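Local coordinates for protein 2-keto-3-deoxygluconate kinase (Thermotoga maritima, PDB 2AFB) that probably phosphorylates 2-keto-3-deoxygluconate at the expense of ATP, as a carbohydrate kinase of the pfkB family in the ribokinase clan, at residues V16-I21 with P156-D161; A232-A237 with G272-S277; E239-R242 with T248-I251. All coordinates share one frame; numbering follows the deposited sequence.

Contact 1 (V16-I21 with P156-D161); sequences VTFGEI and PLILED
Phe18 leaves the end of its strand with CG opposite the backbone N (chi1 174°), and this carries the ring across to Ile158 and Leu159 on the helix. Ile158 answers with its CG2 branch, which its first torsion of -65° also sets opposite the backbone N. The methyl CG2 of Ile158 comes to 3.6 Å from CZ of Phe18, the far end of the ring. The same methyl is 4.0 Å from CE2 of Phe18. The Phe18 and Ile158 side chains cross at about a right angle. Leu159 meets the ring further back along the same side. Its CG lies 3.9 Å from CD2 of Phe18, and its CD2 is 4.0 Å from that same ring carbon. Ile158 and Leu159 therefore share the CD2, CE2 and CZ side of the phenyl group. CG2 of Ile158 and CG of Leu159 both lie obliquely to the ring. No hydrogen bond or charge joins the two segments. The contact is purely apolar, and the three residues that make it are all buried. The backbones stay well apart, with CA of Phe18 and CA of Leu159 separated by 8.4 Å. Side chains from both segments fill the space between. With an alanine in place of Phe18, a gap would probably open between strand and helix, and Ile158 CG2 and Leu159 CG would lose the ring they pack on. Trp132 and Phe130 add edge-to-face ring contacts to Phe18, and Ile158 touches both of these residues too. Strand 14-18 runs parallel to strands 60-67 and 139-145, which flank it in the large sheet. Helix 155-169 links strand 139-145 to the parallel strand 172-176 in a beta-alpha-beta crossover, and also packs on strand 14-18, the neighbour of strand 139-145.

Contact 2 (A232-A237 with G272-S277); sequences AYAKIA and GQPHFS
The phenyl ring of Phe276 presents an edge to the helix: CB of Tyr233 lies near the ring plane, 4.3 Å from CE1 of Phe276. Out of that plane sits Pro274, two residues earlier on the strand, with its CB 3.8 Å from CE2 of Phe276. The phenol of Tyr233 does not stack on this ring. It turns aside and packs on strand 248-255. The puckered ring of Pro274 makes the second contact. CB of Ala234 approaches it at 3.7 Å from CG of Pro274 and is 3.9 Å from CB of Pro274. The small methyl lets the chains come close, with CA of Ala234 and CA of Pro274 only 5.7 Å apart. The contact lies at the protein surface, on the border of the large sheet of this alpha/beta fold. Strand 273-283 is one of the two outermost strands of this sheet within the chain and forms a hairpin with strand 261-270. Helix 230-244 covers one face of this hairpin. Ala237 of the helix touches Met267 and Phe269, and Phe276 also leans on Met267. Residue alternation along the strand puts His275 on the opposite face, against Ser308 and Gln309 of helix 308-322.

Contact 3 (E239-R242 with T248-I251); sequences EVTR and TVGI
Helix residues 239-242 lie over strand residues 248-251, with the closest approach of the backbones between CA of Thr241 and CA of Val249, 7.6 Å apart. Val249 is the meeting point. Its CB points toward the helix, and one methyl, CG2, makes both of the close contacts. That methyl stands opposite the carbonyl carbon and beside the backbone N (chi1 -177°). It touches CG2 of Val240 at 3.7 Å. Val240 holds its CG2 between its own backbone N and carbonyl carbon (chi1 -54°). The two valines meet methyl to methyl, with their side chains crossing at a slant. The second contact is of a mixed kind. OG1 of Thr241 lies 3.5 Å from CG2 of Val249. This is packing of an oxygen on a methyl and not a hydrogen bond. The hydroxyl finds its polar partner one turn back in its own helix, where OG1 of Thr241 is hydrogen-bonded to Ala237 O. Its polar need is thus met inside the helix while it also borders the apolar layer. Val240 extends that layer toward Ile210 and Leu214 of helix 207-214, and Phe269 of strand 261-270 touches both Thr241 and Val249. The strand is held on both flanks: Gly250 pairs with Leu203 of strand 202-205, while Val249 pairs with Phe269. A short turn joins the helix to the strand. Strand 202-205, helices 207-214 and 230-244, and the parallel strand 248-255 together form a beta-alpha-beta crossover, the repeating connection of the alpha/beta core of ribokinase-like folds.

All three contacts dock helices on one large mixed sheet. Contact 1 comes first along the chain and is complete before the others begin. Contact 3 is nested inside the loop that contact 2 closes. These two share helix 230-244 and have centres about 8 Å apart. They touch directly, with CE1 of Tyr233 3.9 Å from CG2 of Ile251. The centre of contact 1 lies about 29 Å from that of contact 2 and about 22 Å from that of contact 3. Contact 1 thus fixes a helix near the first strand, while contacts 2 and 3 fix another against the later strands and the border hairpin, at a separate part of the same kinase core.

Contact 1 (V16-I21 with P156-D161)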
ATOM      1  N   VAL A  16     -17.843 -28.110  17.475  1.00 26.87           N
ATOM      2  CA  VAL A  16     -16.965 -28.633  16.435  1.00 26.03           C
ATOM      3  C   VAL A  16     -17.563 -28.437  15.020  1.00 27.50           C
ATOM      4  O   VAL A  16     -18.759 -28.660  14.781  1.00 27.57           O
ATOM      5  CB  VAL A  16     -16.693 -30.132  16.699  1.00 28.71           C
ATOM      6  CG1 VAL A  16     -15.772 -30.735  15.657  1.00 28.91           C
ATOM      7  CG2 VAL A  16     -16.111 -30.340  18.066  1.00 30.00           C
ATOM      8  N   THR A  17     -16.724 -27.999  14.089  1.00 26.62           N
ATOM      9  CA  THR A  17     -17.082 -27.894  12.684  1.00 25.71           C
ATOM     10  C   THR A  17     -15.983 -28.543  11.855  1.00 26.48           C
ATOM     11  O   THR A  17     -14.836 -28.714  12.313  1.00 26.62           O
ATOM     12  CB  THR A  17     -17.315 -26.426  12.209  1.00 24.80           C
ATOM     13  OG1 THR A  17     -16.070 -25.828  11.832  1.00 27.91           O
ATOM     14  CG2 THR A  17     -17.954 -25.600  13.254  1.00 26.50           C
ATOM     15  N   PHE A  18     -16.351 -28.916  10.640  1.00 26.76           N
ATOM     16  CA  PHE A  18     -15.485 -29.707   9.780  1.00 27.69           C
ATOM     17  C   PHE A  18     -15.641 -29.272   8.373  1.00 26.92           C
ATOM     18  O   PHE A  18     -16.743 -29.182   7.873  1.00 29.46           O
ATOM     19  CB  PHE A  18     -15.907 -31.161   9.817  1.00 26.33           C
ATOM     20  CG  PHE A  18     -15.171 -32.056   8.837  1.00 30.07           C
ATOM     21  CD1 PHE A  18     -13.831 -32.308   8.991  1.00 26.86           C
ATOM     22  CD2 PHE A  18     -15.849 -32.695   7.801  1.00 36.64           C
ATOM     23  CE1 PHE A  18     -13.150 -33.143   8.113  1.00 30.95           C
ATOM     24  CE2 PHE A  18     -15.171 -33.557   6.907  1.00 36.65           C
ATOM     25  CZ  PHE A  18     -13.829 -33.768   7.071  1.00 33.01           C
ATOM     26  N   GLY A  19     -14.522 -29.085   7.718  1.00 26.27           N
ATOM     27  CA  GLY A  19     -14.523 -28.852   6.299  1.00 29.78           C
ATOM     28  C   GLY A  19     -13.181 -28.355   5.824  1.00 29.58           C
ATOM     29  O   GLY A  19     -12.160 -28.728   6.389  1.00 27.11           O
ATOM     30  N   GLU A  20     -13.207 -27.546   4.765  1.00 27.64           N
ATOM     31  CA  GLU A  20     -11.980 -26.994   4.134  1.00 29.58           C
ATOM     32  C   GLU A  20     -11.796 -25.522   4.369  1.00 28.98           C
ATOM     33  O   GLU A  20     -12.721 -24.739   4.165  1.00 32.74           O
ATOM     34  CB  GLU A  20     -11.970 -27.243   2.605  1.00 29.37           C
ATOM     35  CG  GLU A  20     -10.769 -26.617   1.901  1.00 28.52           C
ATOM     36  CD  GLU A  20     -10.429 -27.205   0.513  1.00 30.29           C
ATOM     37  OE1 GLU A  20     -11.346 -27.582  -0.238  1.00 30.07           O
ATOM     38  OE2 GLU A  20      -9.237 -27.225   0.141  1.00 32.19           O
ATOM     39  N   ILE A  21     -10.586 -25.157   4.753  1.00 26.03           N
ATOM     40  CA  ILE A  21     -10.175 -23.781   4.777  1.00 26.54           C
ATOM     41  C   ILE A  21      -9.163 -23.518   3.667  1.00 28.20           C
ATOM     42  O   ILE A  21      -8.267 -24.327   3.396  1.00 27.67           O
ATOM     43  CB  ILE A  21      -9.677 -23.370   6.175  1.00 24.57           C
ATOM     44  CG1 ILE A  21      -9.517 -21.848   6.215  1.00 26.17           C
ATOM     45  CG2 ILE A  21      -8.401 -24.124   6.559  1.00 26.67           C
ATOM     46  CD1 ILE A  21      -9.222 -21.248   7.533  1.00 23.23           C
ATOM     47  N   PRO A 156     -17.116 -38.114   1.960  1.00 27.44           N
ATOM     48  CA  PRO A 156     -18.438 -38.571   2.411  1.00 27.50           C
ATOM     49  C   PRO A 156     -18.354 -39.617   3.501  1.00 26.69           C
ATOM     50  O   PRO A 156     -19.148 -39.605   4.414  1.00 29.99           O
ATOM     51  CB  PRO A 156     -19.071 -39.118   1.137  1.00 26.83           C
ATOM     52  CG  PRO A 156     -18.367 -38.368   0.019  1.00 28.99           C
ATOM     53  CD  PRO A 156     -16.930 -38.323   0.513  1.00 26.57           C
ATOM     54  N   LEU A 157     -17.370 -40.502   3.416  1.00 27.20           N
ATOM     55  CA  LEU A 157     -17.176 -41.484   4.450  1.00 29.48           C
ATOM     56  C   LEU A 157     -16.669 -40.856   5.733  1.00 25.31           C
ATOM     57  O   LEU A 157     -17.052 -41.282   6.807  1.00 24.74           O
ATOM     58  CB  LEU A 157     -16.241 -42.599   3.982  1.00 29.32           C
ATOM     59  CG  LEU A 157     -16.722 -43.520   2.857  1.00 40.84           C
ATOM     60  CD1 LEU A 157     -15.745 -44.688   2.683  1.00 45.97           C
ATOM     61  CD2 LEU A 157     -18.124 -44.089   3.109  1.00 47.86           C
ATOM     62  N   ILE A 158     -15.778 -39.879   5.625  1.00 25.64           N
ATOM     63  CA  ILE A 158     -15.302 -39.151   6.797  1.00 27.75           C
ATOM     64  C   ILE A 158     -16.453 -38.448   7.550  1.00 28.77           C
ATOM     65  O   ILE A 158     -16.490 -38.464   8.792  1.00 26.18           O
ATOM     66  CB  ILE A 158     -14.228 -38.113   6.439  1.00 29.33           C
ATOM     67  CG1 ILE A 158     -12.982 -38.821   5.924  1.00 30.81           C
ATOM     68  CG2 ILE A 158     -13.887 -37.271   7.681  1.00 30.06           C
ATOM     69  CD1 ILE A 158     -11.973 -37.961   5.197  1.00 29.11           C
ATOM     70  N   LEU A 159     -17.373 -37.825   6.804  1.00 30.22           N
ATOM     71  CA  LEU A 159     -18.537 -37.181   7.445  1.00 30.74           C
ATOM     72  C   LEU A 159     -19.453 -38.181   8.093  1.00 31.01           C
ATOM     73  O   LEU A 159     -19.978 -37.929   9.176  1.00 26.83           O
ATOM     74  CB  LEU A 159     -19.352 -36.327   6.472  1.00 27.07           C
ATOM     75  CG  LEU A 159     -18.906 -34.885   6.605  1.00 43.28           C
ATOM     76  CD1 LEU A 159     -19.287 -34.041   5.361  1.00 49.68           C
ATOM     77  CD2 LEU A 159     -19.488 -34.337   7.938  1.00 46.57           C
ATOM     78  N   GLU A 160     -19.660 -39.307   7.411  1.00 33.16           N
ATOM     79  CA  GLU A 160     -20.490 -40.356   7.969  1.00 35.33           C
ATOM     80  C   GLU A 160     -19.907 -40.883   9.258  1.00 32.03           C
ATOM     81  O   GLU A 160     -20.662 -41.164  10.197  1.00 29.69           O
ATOM     82  CB  GLU A 160     -20.686 -41.502   6.981  1.00 33.41           C
ATOM     83  CG  GLU A 160     -21.886 -42.362   7.354  1.00 45.03           C
ATOM     84  CD  GLU A 160     -22.209 -43.424   6.324  1.00 42.90           C
ATOM     85  OE1 GLU A 160     -23.257 -44.079   6.488  1.00 61.09           O
ATOM     86  OE2 GLU A 160     -21.429 -43.607   5.365  1.00 54.31           O
ATOM     87  N   ASP A 161     -18.583 -41.047   9.290  1.00 32.66           N
ATOM     88  CA  ASP A 161     -17.863 -41.426  10.527  1.00 31.18           C
ATOM     89  C   ASP A 161     -18.191 -40.431  11.622  1.00 31.05           C
ATOM     90  O   ASP A 161     -18.562 -40.822  12.720  1.00 28.01           O
ATOM     91  CB  ASP A 161     -16.337 -41.423  10.366  1.00 27.89           C
ATOM     92  CG  ASP A 161     -15.803 -42.593   9.536  1.00 31.77           C
ATOM     93  OD1 ASP A 161     -16.499 -43.619   9.393  1.00 23.20           O
ATOM     94  OD2 ASP A 161     -14.671 -42.474   9.006  1.00 30.49           O
TER

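Contact 2 (A232-A237 with G272-S277)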
ATOM      1  N   ALA A 232     -45.272 -18.810   1.858  1.00 30.82           N
ATOM      2  CA  ALA A 232     -44.610 -19.834   1.043  1.00 30.97           C
ATOM      3  C   ALA A 232     -43.384 -20.400   1.749  1.00 30.77           C
ATOM      4  O   ALA A 232     -43.209 -21.616   1.805  1.00 28.45           O
ATOM      5  CB  ALA A 232     -44.244 -19.282  -0.332  1.00 31.68           C
ATOM      6  N   TYR A 233     -42.553 -19.514   2.305  1.00 30.98           N
ATOM      7  CA  TYR A 233     -41.375 -19.931   3.052  1.00 31.81           C
ATOM      8  C   TYR A 233     -41.741 -20.708   4.301  1.00 30.89           C
ATOM      9  O   TYR A 233     -41.065 -21.669   4.655  1.00 32.27           O
ATOM     10  CB  TYR A 233     -40.454 -18.729   3.394  1.00 34.23           C
ATOM     11  CG  TYR A 233     -39.474 -18.374   2.275  1.00 33.31           C
ATOM     12  CD1 TYR A 233     -38.276 -19.069   2.119  1.00 34.09           C
ATOM     13  CD2 TYR A 233     -39.755 -17.350   1.366  1.00 34.61           C
ATOM     14  CE1 TYR A 233     -37.398 -18.752   1.109  1.00 34.26           C
ATOM     15  CE2 TYR A 233     -38.876 -17.044   0.338  1.00 32.25           C
ATOM     16  CZ  TYR A 233     -37.704 -17.749   0.224  1.00 32.28           C
ATOM     17  OH  TYR A 233     -36.840 -17.422  -0.781  1.00 39.29           O
ATOM     18  N   ALA A 234     -42.828 -20.311   4.951  1.00 32.83           N
ATOM     19  CA  ALA A 234     -43.342 -21.057   6.089  1.00 32.61           C
ATOM     20  C   ALA A 234     -43.757 -22.463   5.688  1.00 32.59           C
ATOM     21  O   ALA A 234     -43.444 -23.413   6.400  1.00 32.37           O
ATOM     22  CB  ALA A 234     -44.500 -20.336   6.731  1.00 34.71           C
ATOM     23  N   LYS A 235     -44.441 -22.573   4.551  1.00 32.57           N
ATOM     24  CA  LYS A 235     -44.891 -23.869   4.003  1.00 35.06           C
ATOM     25  C   LYS A 235     -43.716 -24.806   3.617  1.00 31.37           C
ATOM     26  O   LYS A 235     -43.753 -26.020   3.893  1.00 30.36           O
ATOM     27  CB  LYS A 235     -45.805 -23.603   2.797  1.00 35.66           C
ATOM     28  CG  LYS A 235     -46.459 -24.805   2.119  1.00 38.61           C
ATOM     29  CD  LYS A 235     -47.575 -24.274   1.166  1.00 38.02           C
ATOM     30  CE  LYS A 235     -47.845 -25.179  -0.054  1.00 44.23           C
ATOM     31  NZ  LYS A 235     -48.682 -26.336   0.265  1.00 37.32           N
ATOM     32  N   ILE A 236     -42.683 -24.255   2.996  1.00 31.71           N
ATOM     33  CA  ILE A 236     -41.501 -25.052   2.645  1.00 31.10           C
ATOM     34  C   ILE A 236     -40.876 -25.638   3.932  1.00 31.52           C
ATOM     35  O   ILE A 236     -40.467 -26.794   3.967  1.00 30.98           O
ATOM     36  CB  ILE A 236     -40.478 -24.223   1.872  1.00 33.15           C
ATOM     37  CG2 ILE A 236     -39.276 -25.034   1.496  1.00 38.37           C
ATOM     38  N   ALA A 237     -40.830 -24.855   5.003  1.00 30.76           N
ATOM     39  CA  ALA A 237     -40.151 -25.307   6.229  1.00 30.35           C
ATOM     40  C   ALA A 237     -40.945 -26.395   6.950  1.00 30.84           C
ATOM     41  O   ALA A 237     -40.363 -27.296   7.583  1.00 29.18           O
ATOM     42  CB  ALA A 237     -39.916 -24.135   7.153  1.00 30.69           C
ATOM     43  N   GLY A 272     -43.159 -25.553  15.173  1.00 30.39           N
ATOM     44  CA  GLY A 272     -44.241 -25.460  14.199  1.00 29.12           C
ATOM     45  C   GLY A 272     -44.517 -24.089  13.636  1.00 30.22           C
ATOM     46  O   GLY A 272     -45.529 -23.904  12.947  1.00 29.08           O
ATOM     47  N   GLN A 273     -43.613 -23.133  13.875  1.00 30.14           N
ATOM     48  CA  GLN A 273     -43.936 -21.728  13.600  1.00 29.20           C
ATOM     49  C   GLN A 273     -42.816 -20.959  12.985  1.00 26.66           C
ATOM     50  O   GLN A 273     -41.663 -21.053  13.431  1.00 22.88           O
ATOM     51  CB  GLN A 273     -44.373 -21.000  14.870  1.00 30.12           C
ATOM     52  CG  GLN A 273     -45.601 -21.599  15.547  1.00 34.84           C
ATOM     53  CD  GLN A 273     -46.884 -21.432  14.729  1.00 44.09           C
ATOM     54  OE1 GLN A 273     -47.095 -20.405  14.066  1.00 47.84           O
ATOM     55  NE2 GLN A 273     -47.752 -22.443  14.781  1.00 44.18           N
ATOM     56  N   PRO A 274     -43.150 -20.142  11.982  1.00 27.21           N
ATOM     57  CA  PRO A 274     -42.102 -19.330  11.367  1.00 25.17           C
ATOM     58  C   PRO A 274     -41.918 -18.014  12.129  1.00 23.52           C
ATOM     59  O   PRO A 274     -42.841 -17.529  12.754  1.00 25.94           O
ATOM     60  CB  PRO A 274     -42.642 -19.073   9.962  1.00 23.45           C
ATOM     61  CG  PRO A 274     -44.170 -18.997  10.165  1.00 28.08           C
ATOM     62  CD  PRO A 274     -44.472 -19.868  11.393  1.00 26.72           C
ATOM     63  N   HIS A 275     -40.697 -17.486  12.050  1.00 26.02           N
ATOM     64  CA  HIS A 275     -40.278 -16.256  12.685  1.00 24.83           C
ATOM     65  C   HIS A 275     -39.391 -15.514  11.714  1.00 23.82           C
ATOM     66  O   HIS A 275     -38.284 -15.968  11.465  1.00 23.63           O
ATOM     67  CB  HIS A 275     -39.480 -16.595  13.947  1.00 25.05           C
ATOM     68  CG  HIS A 275     -40.289 -17.314  14.957  1.00 26.00           C
ATOM     69  ND1 HIS A 275     -40.322 -18.693  15.030  1.00 31.67           N
ATOM     70  CD2 HIS A 275     -41.190 -16.858  15.868  1.00 26.17           C
ATOM     71  CE1 HIS A 275     -41.177 -19.053  15.976  1.00 28.85           C
ATOM     72  NE2 HIS A 275     -41.714 -17.961  16.501  1.00 29.31           N
ATOM     73  N   PHE A 276     -39.870 -14.385  11.184  1.00 23.26           N
ATOM     74  CA  PHE A 276     -39.132 -13.569  10.227  1.00 24.11           C
ATOM     75  C   PHE A 276     -38.446 -12.405  10.918  1.00 27.27           C
ATOM     76  O   PHE A 276     -39.050 -11.761  11.756  1.00 26.04           O
ATOM     77  CB  PHE A 276     -40.057 -13.066   9.111  1.00 24.90           C
ATOM     78  CG  PHE A 276     -40.673 -14.191   8.312  1.00 30.80           C
ATOM     79  CD1 PHE A 276     -39.998 -14.748   7.222  1.00 27.15           C
ATOM     80  CD2 PHE A 276     -41.891 -14.744   8.693  1.00 29.13           C
ATOM     81  CE1 PHE A 276     -40.564 -15.813   6.505  1.00 30.24           C
ATOM     82  CE2 PHE A 276     -42.441 -15.813   7.991  1.00 26.44           C
ATOM     83  CZ  PHE A 276     -41.783 -16.339   6.905  1.00 23.85           C
ATOM     84  N   SER A 277     -37.153 -12.193  10.596  1.00 27.31           N
ATOM     85  CA  SER A 277     -36.401 -11.062  11.116  1.00 27.28           C
ATOM     86  C   SER A 277     -36.787  -9.771  10.416  1.00 27.10           C
ATOM     87  O   SER A 277     -37.486  -9.761   9.424  1.00 24.05           O
ATOM     88  CB  SER A 277     -34.905 -11.268  10.893  1.00 27.26           C
ATOM     89  OG  SER A 277     -34.550 -11.232   9.503  1.00 27.39           O
TER

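Contact 3 (E239-R242 with T248-I251)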
ATOM      1  N   GLU A 239     -42.893 -28.530   5.308  1.00 33.81           N
ATOM      2  CA  GLU A 239     -42.657 -29.707   4.481  1.00 36.49           C
ATOM      3  C   GLU A 239     -41.322 -30.378   4.838  1.00 32.45           C
ATOM      4  O   GLU A 239     -41.305 -31.588   5.074  1.00 30.80           O
ATOM      5  CB  GLU A 239     -42.749 -29.367   2.980  1.00 36.61           C
ATOM      6  CG  GLU A 239     -44.187 -29.067   2.572  1.00 45.56           C
ATOM      7  CD  GLU A 239     -44.434 -28.933   1.044  1.00 46.56           C
ATOM      8  OE1 GLU A 239     -43.477 -29.130   0.234  1.00 48.11           O
ATOM      9  OE2 GLU A 239     -45.623 -28.648   0.673  1.00 56.88           O
ATOM     10  N   VAL A 240     -40.217 -29.619   4.906  1.00 30.80           N
ATOM     11  CA  VAL A 240     -38.919 -30.242   5.258  1.00 29.31           C
ATOM     12  C   VAL A 240     -38.965 -30.791   6.681  1.00 30.06           C
ATOM     13  O   VAL A 240     -38.396 -31.839   6.969  1.00 27.57           O
ATOM     14  CB  VAL A 240     -37.664 -29.308   5.069  1.00 31.10           C
ATOM     15  CG1 VAL A 240     -37.619 -28.736   3.666  1.00 33.50           C
ATOM     16  CG2 VAL A 240     -37.638 -28.186   6.072  1.00 32.15           C
ATOM     17  N   THR A 241     -39.692 -30.103   7.564  1.00 30.12           N
ATOM     18  CA  THR A 241     -39.785 -30.521   8.954  1.00 30.62           C
ATOM     19  C   THR A 241     -40.562 -31.825   9.090  1.00 33.53           C
ATOM     20  O   THR A 241     -40.187 -32.678   9.895  1.00 36.90           O
ATOM     21  CB  THR A 241     -40.400 -29.398   9.839  1.00 29.21           C
ATOM     22  OG1 THR A 241     -39.449 -28.325   9.993  1.00 29.50           O
ATOM     23  CG2 THR A 241     -40.742 -29.928  11.197  1.00 34.07           C
ATOM     24  N   ARG A 242     -41.631 -31.984   8.313  1.00 32.37           N
ATOM     25  CA  ARG A 242     -42.435 -33.208   8.317  1.00 32.33           C
ATOM     26  C   ARG A 242     -41.739 -34.427   7.742  1.00 30.93           C
ATOM     27  O   ARG A 242     -42.007 -35.582   8.188  1.00 32.17           O
ATOM     28  CB  ARG A 242     -43.722 -33.001   7.527  1.00 34.04           C
ATOM     29  CG  ARG A 242     -44.804 -32.279   8.293  1.00 42.60           C
ATOM     30  N   THR A 248     -35.174 -27.478  14.050  1.00 29.66           N
ATOM     31  CA  THR A 248     -35.065 -26.088  13.615  1.00 29.75           C
ATOM     32  C   THR A 248     -34.729 -26.019  12.130  1.00 29.18           C
ATOM     33  O   THR A 248     -33.914 -26.803  11.599  1.00 27.85           O
ATOM     34  CB  THR A 248     -33.936 -25.345  14.430  1.00 31.65           C
ATOM     35  OG1 THR A 248     -34.226 -25.454  15.811  1.00 26.76           O
ATOM     36  CG2 THR A 248     -33.809 -23.838  14.084  1.00 31.13           C
ATOM     37  N   VAL A 249     -35.375 -25.077  11.456  1.00 27.76           N
ATOM     38  CA  VAL A 249     -35.017 -24.737  10.108  1.00 24.08           C
ATOM     39  C   VAL A 249     -34.743 -23.257  10.070  1.00 26.08           C
ATOM     40  O   VAL A 249     -35.605 -22.466  10.405  1.00 24.52           O
ATOM     41  CB  VAL A 249     -36.150 -25.071   9.097  1.00 24.63           C
ATOM     42  CG1 VAL A 249     -35.709 -24.779   7.683  1.00 27.65           C
ATOM     43  CG2 VAL A 249     -36.558 -26.560   9.215  1.00 26.61           C
ATOM     44  N   GLY A 250     -33.536 -22.906   9.634  1.00 27.70           N
ATOM     45  CA  GLY A 250     -33.121 -21.508   9.410  1.00 29.54           C
ATOM     46  C   GLY A 250     -32.884 -21.306   7.934  1.00 28.09           C
ATOM     47  O   GLY A 250     -32.158 -22.081   7.321  1.00 27.60           O
ATOM     48  N   ILE A 251     -33.504 -20.272   7.364  1.00 26.30           N
ATOM     49  CA  ILE A 251     -33.462 -20.022   5.937  1.00 26.97           C
ATOM     50  C   ILE A 251     -33.142 -18.575   5.681  1.00 26.36           C
ATOM     51  O   ILE A 251     -33.768 -17.680   6.267  1.00 25.47           O
ATOM     52  CB  ILE A 251     -34.818 -20.338   5.229  1.00 25.67           C
ATOM     53  CG1 ILE A 251     -35.082 -21.830   5.175  1.00 23.72           C
ATOM     54  CG2 ILE A 251     -34.816 -19.833   3.812  1.00 26.31           C
ATOM     55  CD1 ILE A 251     -36.519 -22.169   4.832  1.00 31.22           C
TER